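PDB 6IJ1: prenylcyclase from Actinoplanes teichomyceticus, which probably acts on prenyl substrates as a terpene-cyclase-like enzyme, its exact reaction not established. Local coordinates for residues D306-G311 against L317-R322. Numbering follows the deposited sequence.
Sequences DWTFDG and LGTIAR
Ile320 lays its CD1 methyl over one face of the Trp307 indole, 3.5 Å from CG, a CH-pi contact with the five-membered ring. The contact belongs to a short parallel pairing of strands 308-309 and 319-321, within a small mixed sheet of an otherwise helical chain; strand 291-292 borders 319-321 on its other side, running antiparallel. Ile320 CG1 stands beside the backbone N, anti to the carbonyl carbon (chi1 -69°), which carries CD1 to the indole, while CE1 of Phe309 approaches the same methyl at 3.7 Å. Ile196 and Arg292 also touch Ile320. At the indole edge, Gly318 O, which accepts the hydrogen bond from Thr308 N, lies near the ring plane at 3.4 Å from Trp307 CE3. Farther along, Thr308 O receives Ile320 N, and Asp310 N reaches Ile320 O almost straight (175°).

On the face bearing the two threonines, the hydroxyls Thr308 OG1 and Thr319 OG1 meet at 2.8 Å. Thr319 OG1 also accepts Gly311 N at 2.9 Å, tying the turn after strand 308-309 to the neighbouring strand.

Beyond the strands, Arg322 bends at chi3 and grips the Asp310 carboxylate side-on in a salt bridge, its NE reaching Asp310 OD1 at 3.0 Å. Arg322 NH2 meets the syn lone pair of Asp310 OD2 at 2.9 Å, and the guanidinium and carboxylate planes lie 28° apart. A leucine in place of Arg322 would probably leave the Asp310 carboxylate without its charged mate and freer to turn. Two waters also donate to Asp310 OD1; one accepts from Arg322 N, and the other gives its second hydrogen to Ile320 O at 2.7 Å.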
ATOM      1  N   ASP A 306     -13.427 -18.917  -3.368  1.00 21.37           N
ATOM      2  CA  ASP A 306     -13.353 -19.825  -2.251  1.00 22.58           C
ATOM      3  C   ASP A 306     -12.316 -19.414  -1.220  1.00 19.28           C
ATOM      4  O   ASP A 306     -11.747 -20.253  -0.519  1.00 21.05           O
ATOM      5  CB  ASP A 306     -13.078 -21.240  -2.777  1.00 22.31           C
ATOM      6  CG  ASP A 306     -14.202 -21.714  -3.689  1.00 41.65           C
ATOM      7  OD1 ASP A 306     -15.364 -21.417  -3.355  1.00 36.50           O
ATOM      8  OD2 ASP A 306     -13.933 -22.318  -4.736  1.00 40.72           O
ATOM      9  N   TRP A 307     -12.089 -18.099  -1.093  1.00 19.22           N
ATOM     10  CA  TRP A 307     -11.171 -17.622  -0.079  1.00 18.70           C
ATOM     11  C   TRP A 307     -11.583 -18.121   1.302  1.00 17.80           C
ATOM     12  O   TRP A 307     -12.790 -18.164   1.622  1.00 20.35           O
ATOM     13  CB  TRP A 307     -11.182 -16.086  -0.038  1.00 17.89           C
ATOM     14  CG  TRP A 307     -10.870 -15.454  -1.326  1.00 18.18           C
ATOM     15  CD1 TRP A 307     -11.733 -14.926  -2.219  1.00 21.31           C
ATOM     16  CD2 TRP A 307      -9.550 -15.290  -1.879  1.00 18.08           C
ATOM     17  NE1 TRP A 307     -11.045 -14.424  -3.327  1.00 22.15           N
ATOM     18  CE2 TRP A 307      -9.703 -14.620  -3.111  1.00 16.49           C
ATOM     19  CE3 TRP A 307      -8.270 -15.580  -1.411  1.00 16.31           C
ATOM     20  CZ2 TRP A 307      -8.618 -14.307  -3.934  1.00 17.84           C
ATOM     21  CZ3 TRP A 307      -7.180 -15.269  -2.261  1.00 17.46           C
ATOM     22  CH2 TRP A 307      -7.376 -14.613  -3.475  1.00 17.07           C
ATOM     23  N   THR A 308     -10.603 -18.441   2.127  1.00 16.89           N
ATOM     24  CA  THR A 308     -10.779 -18.548   3.568  1.00 16.13           C
ATOM     25  C   THR A 308     -10.509 -17.187   4.173  1.00 16.54           C
ATOM     26  O   THR A 308     -10.153 -16.251   3.439  1.00 16.05           O
ATOM     27  CB  THR A 308      -9.815 -19.535   4.188  1.00 21.28           C
ATOM     28  OG1 THR A 308      -8.459 -19.076   3.967  1.00 20.48           O
ATOM     29  CG2 THR A 308      -9.983 -20.911   3.503  1.00 25.31           C
ATOM     30  N   PHE A 309     -10.661 -17.061   5.478  1.00 16.49           N
ATOM     31  CA  PHE A 309     -10.474 -15.788   6.163  1.00 14.69           C
ATOM     32  C   PHE A 309      -9.566 -15.928   7.367  1.00 16.81           C
ATOM     33  O   PHE A 309      -9.673 -16.902   8.150  1.00 18.11           O
ATOM     34  CB  PHE A 309     -11.825 -15.154   6.587  1.00 15.13           C
ATOM     35  CG  PHE A 309     -12.673 -14.827   5.438  1.00 17.24           C
ATOM     36  CD1 PHE A 309     -12.562 -13.583   4.819  1.00 20.36           C
ATOM     37  CD2 PHE A 309     -13.608 -15.755   4.965  1.00 19.51           C
ATOM     38  CE1 PHE A 309     -13.331 -13.296   3.719  1.00 18.81           C
ATOM     39  CE2 PHE A 309     -14.407 -15.454   3.868  1.00 21.99           C
ATOM     40  CZ  PHE A 309     -14.263 -14.210   3.252  1.00 21.43           C
ATOM     41  N   ASP A 310      -8.659 -14.961   7.506  1.00 14.39           N
ATOM     42  CA  ASP A 310      -7.759 -14.855   8.681  1.00 14.62           C
ATOM     43  C   ASP A 310      -6.936 -16.131   8.893  1.00 15.80           C
ATOM     44  O   ASP A 310      -6.625 -16.441  10.033  1.00 17.78           O
ATOM     45  CB  ASP A 310      -8.544 -14.399   9.912  1.00 17.20           C
ATOM     46  CG  ASP A 310      -9.383 -13.159   9.641  1.00 18.22           C
ATOM     47  OD1 ASP A 310      -8.804 -12.113   9.349  1.00 16.73           O
ATOM     48  OD2 ASP A 310     -10.597 -13.261   9.730  1.00 20.29           O
ATOM     49  N   GLY A 311      -6.556 -16.799   7.806  1.00 17.22           N
ATOM     50  CA  GLY A 311      -5.702 -17.992   7.909  1.00 17.51           C
ATOM     51  C   GLY A 311      -4.294 -17.615   8.334  1.00 17.28           C
ATOM     52  O   GLY A 311      -3.864 -16.499   8.045  1.00 19.32           O
ATOM     53  N   LEU A 317      -2.014 -19.172   2.789  1.00 21.20           N
ATOM     54  CA  LEU A 317      -2.227 -19.122   1.321  1.00 20.49           C
ATOM     55  C   LEU A 317      -3.721 -19.286   1.028  1.00 21.35           C
ATOM     56  O   LEU A 317      -4.325 -20.191   1.577  1.00 23.10           O
ATOM     57  CB  LEU A 317      -1.454 -20.258   0.644  1.00 22.93           C
ATOM     58  CG  LEU A 317       0.067 -20.195   0.705  1.00 25.19           C
ATOM     59  CD1 LEU A 317       0.675 -21.267  -0.192  1.00 24.75           C
ATOM     60  CD2 LEU A 317       0.577 -18.820   0.323  1.00 26.05           C
ATOM     61  N   GLY A 318      -4.284 -18.433   0.184  1.00 17.04           N
ATOM     62  CA  GLY A 318      -5.677 -18.604  -0.187  1.00 18.04           C
ATOM     63  C   GLY A 318      -6.627 -17.970   0.800  1.00 17.63           C
ATOM     64  O   GLY A 318      -7.831 -18.239   0.737  1.00 19.01           O
ATOM     65  N   THR A 319      -6.120 -17.121   1.690  1.00 17.16           N
ATOM     66  CA  THR A 319      -6.945 -16.488   2.711  1.00 15.15           C
ATOM     67  C   THR A 319      -7.032 -14.987   2.438  1.00 15.92           C
ATOM     68  O   THR A 319      -6.138 -14.386   1.849  1.00 15.94           O
ATOM     69  CB  THR A 319      -6.353 -16.770   4.092  1.00 16.40           C
ATOM     70  OG1 THR A 319      -7.387 -16.734   5.069  1.00 16.30           O
ATOM     71  CG2 THR A 319      -5.284 -15.713   4.519  1.00 16.07           C
ATOM     72  N   ILE A 320      -8.125 -14.396   2.922  1.00 13.68           N
ATOM     73  CA  ILE A 320      -8.246 -12.935   3.016  1.00 12.12           C
ATOM     74  C   ILE A 320      -7.928 -12.552   4.444  1.00 13.32           C
ATOM     75  O   ILE A 320      -8.589 -13.035   5.382  1.00 15.47           O
ATOM     76  CB  ILE A 320      -9.637 -12.469   2.625  1.00 13.93           C
ATOM     77  CG1 ILE A 320      -9.833 -12.684   1.143  1.00 14.56           C
ATOM     78  CG2 ILE A 320      -9.791 -10.949   2.951  1.00 14.42           C
ATOM     79  CD1 ILE A 320     -11.310 -12.625   0.738  1.00 16.88           C
ATOM     80  N   ALA A 321      -6.892 -11.742   4.630  1.00 13.73           N
ATOM     81  CA  ALA A 321      -6.384 -11.386   5.946  1.00 13.47           C
ATOM     82  C   ALA A 321      -6.739  -9.948   6.238  1.00 14.19           C
ATOM     83  O   ALA A 321      -7.172  -9.198   5.354  1.00 14.57           O
ATOM     84  CB  ALA A 321      -4.857 -11.565   5.988  1.00 15.31           C
ATOM     85  N   ARG A 322      -6.544  -9.553   7.486  1.00 12.35           N
ATOM     86  CA  ARG A 322      -6.709  -8.168   7.879  1.00 12.29           C
ATOM     87  C   ARG A 322      -5.498  -7.735   8.688  1.00 12.59           C
ATOM     88  O   ARG A 322      -4.741  -8.554   9.220  1.00 13.58           O
ATOM     89  CB  ARG A 322      -8.012  -7.962   8.692  1.00 13.24           C
ATOM     90  CG  ARG A 322      -7.897  -8.446  10.077  1.00 14.35           C
ATOM     91  CD  ARG A 322      -9.359  -8.426  10.743  1.00 15.96           C
ATOM     92  NE  ARG A 322     -10.098  -9.606  10.339  1.00 13.88           N
ATOM     93  CZ  ARG A 322     -11.431  -9.632  10.180  1.00 14.85           C
ATOM     94  NH1 ARG A 322     -12.152  -8.519  10.361  1.00 14.84           N
ATOM     95  NH2 ARG A 322     -12.026 -10.795   9.878  1.00 15.21           N
TER
HETATM   96  O   HOH W   1      -6.522 -20.900   3.237  1.00 30.00           O
HETATM   97  O   HOH W   2      -6.181 -11.779   9.411  1.00 14.48           O
HETATM   98  O   HOH W   3      -9.738 -11.086   6.896  1.00 16.79           O